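PDB 6IYH: beta chain from Acipenser persicus, which probably carries oxygen as the haem-binding beta subunit of a tetrameric sturgeon haemoglobin. Local coordinates for residues A26-R29 and L30-Y34. Residues are numbered along the deposited sequence; the frame is centred on the assembly and turned at random.
Sequences ALVR and LLVVY
Leu-27 meets both Leu-30 and Leu-31 on the inner side of helix 19-33, the B helix of the globin fold, within its last two turns. Its CD1 lies 3.9 Å from Leu-30 CD2, while its CG approaches Leu-31 CD1 at 4.1 Å, so one side chain is shared between i+3 and i+4 neighbours. The two leucines diverge by their first torsions: Leu-30 has CG anti to its own N (chi1 178°), whereas Leu-31 swings CG back beside the backbone N (chi1 -64°), which brings Leu-31 CG to 3.3 Å from Leu-27 O. The side chain of Leu-30 comes within about 4 Å of the haem, Leu-27 also packs on Val-59 and His-62 of helix 57-75, and Leu-31 likewise rests on Val-59. A second apolar pair, Val-28 CG1 to Val-32 CG2 at 4.2 Å, is covered by Ile-53 of helix 50-55.

Backbone bonding is regular alpha-helical i to i+4. The N-H groups of Leu-30, Leu-31, Val-32 and Val-33 reach the carbonyls of Ala-26, Leu-27, Val-28 and Arg-29, in that order, with N...O distances of 2.8 to 3.0 Å. Tyr-34 then leaves helical phi/psi, although its N still binds Leu-30 O at 2.9 Å.

Arg-29 and Tyr-34 find their main partners outside this stretch. Arg-29 runs extended from CG to NE, and its NH1 and NH2 are hydrogen-bonded to a polar side chain and the backbone, respectively, of a neighbouring subunit, placing this helix at a subunit interface. The Tyr-34 ring stacks with His-104 of its own chain; Val-33 CG1 sits 3.4 Å above the plane of that tyrosine ring, offset toward its rim.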
loop_
_atom_site.group_PDB
_atom_site.type_symbol
_atom_site.label_atom_id
_atom_site.label_comp_id
_atom_site.label_asym_id
_atom_site.label_seq_id
_atom_site.Cartn_x
_atom_site.Cartn_y
_atom_site.Cartn_z
ATOM N N ALA B 26 19.129 -2.134 10.510
ATOM C CA ALA B 26 17.816 -2.179 10.004
ATOM C C ALA B 26 16.887 -1.148 10.677
ATOM O O ALA B 26 16.124 -0.407 9.948
ATOM C CB ALA B 26 17.195 -3.607 10.152
ATOM N N LEU B 27 16.971 -1.036 12.005
ATOM C CA LEU B 27 16.090 -0.050 12.656
ATOM C C LEU B 27 16.534 1.390 12.357
ATOM O O LEU B 27 15.685 2.284 12.260
ATOM C CB LEU B 27 16.089 -0.291 14.158
ATOM C CG LEU B 27 15.101 0.561 14.927
ATOM C CD1 LEU B 27 13.708 0.444 14.433
ATOM C CD2 LEU B 27 15.131 0.167 16.427
ATOM N N VAL B 28 17.853 1.641 12.254
ATOM C CA VAL B 28 18.343 2.929 11.860
ATOM C C VAL B 28 17.735 3.358 10.532
ATOM O O VAL B 28 17.248 4.502 10.379
ATOM C CB VAL B 28 19.876 3.004 11.792
ATOM C CG1 VAL B 28 20.327 4.299 11.196
ATOM C CG2 VAL B 28 20.417 2.860 13.203
ATOM N N ARG B 29 17.815 2.452 9.569
ATOM C CA ARG B 29 17.232 2.706 8.283
ATOM C C ARG B 29 15.767 2.946 8.352
ATOM O O ARG B 29 15.300 3.878 7.682
ATOM C CB ARG B 29 17.602 1.648 7.233
ATOM C CG ARG B 29 19.118 1.693 6.850
ATOM C CD ARG B 29 19.466 0.519 5.953
ATOM N NE ARG B 29 20.913 0.485 5.797
ATOM C CZ ARG B 29 21.563 1.182 4.863
ATOM N NH1 ARG B 29 20.913 1.883 3.928
ATOM N NH2 ARG B 29 22.875 1.154 4.848
ATOM N N LEU B 30 15.011 2.184 9.167
ATOM C CA LEU B 30 13.624 2.416 9.285
ATOM C C LEU B 30 13.374 3.873 9.725
ATOM O O LEU B 30 12.547 4.611 9.181
ATOM C CB LEU B 30 12.945 1.449 10.255
ATOM C CG LEU B 30 11.473 1.698 10.444
ATOM C CD1 LEU B 30 10.682 1.274 9.245
ATOM C CD2 LEU B 30 10.978 1.048 11.701
ATOM N N LEU B 31 14.074 4.265 10.772
ATOM C CA LEU B 31 13.837 5.594 11.387
ATOM C C LEU B 31 14.325 6.778 10.527
ATOM O O LEU B 31 13.700 7.894 10.579
ATOM C CB LEU B 31 14.495 5.621 12.767
ATOM C CG LEU B 31 13.916 4.653 13.789
ATOM C CD1 LEU B 31 14.825 4.699 15.020
ATOM C CD2 LEU B 31 12.506 5.065 14.151
ATOM N N VAL B 32 15.359 6.554 9.722
ATOM C CA VAL B 32 15.845 7.588 8.817
ATOM C C VAL B 32 14.978 7.631 7.539
ATOM O O VAL B 32 14.601 8.777 7.086
ATOM C CB VAL B 32 17.346 7.395 8.458
ATOM C CG1 VAL B 32 17.756 8.328 7.302
ATOM C CG2 VAL B 32 18.183 7.600 9.724
ATOM N N VAL B 33 14.702 6.489 6.919
ATOM C CA VAL B 33 14.077 6.499 5.637
ATOM C C VAL B 33 12.571 6.791 5.752
ATOM O O VAL B 33 11.953 7.349 4.839
ATOM C CB VAL B 33 14.355 5.168 4.890
ATOM C CG1 VAL B 33 13.603 5.001 3.584
ATOM C CG2 VAL B 33 15.858 4.962 4.675
ATOM N N TYR B 34 11.945 6.262 6.815
ATOM C CA TYR B 34 10.502 6.447 7.076
ATOM C C TYR B 34 10.349 7.183 8.381
ATOM O O TYR B 34 9.851 6.629 9.357
ATOM C CB TYR B 34 9.905 5.057 7.128
ATOM C CG TYR B 34 10.221 4.222 5.923
ATOM C CD1 TYR B 34 9.509 4.353 4.697
ATOM C CD2 TYR B 34 11.291 3.317 5.947
ATOM C CE1 TYR B 34 9.835 3.536 3.588
ATOM C CE2 TYR B 34 11.612 2.576 4.837
ATOM C CZ TYR B 34 10.877 2.639 3.686
ATOM O OH TYR B 34 11.286 1.831 2.557
#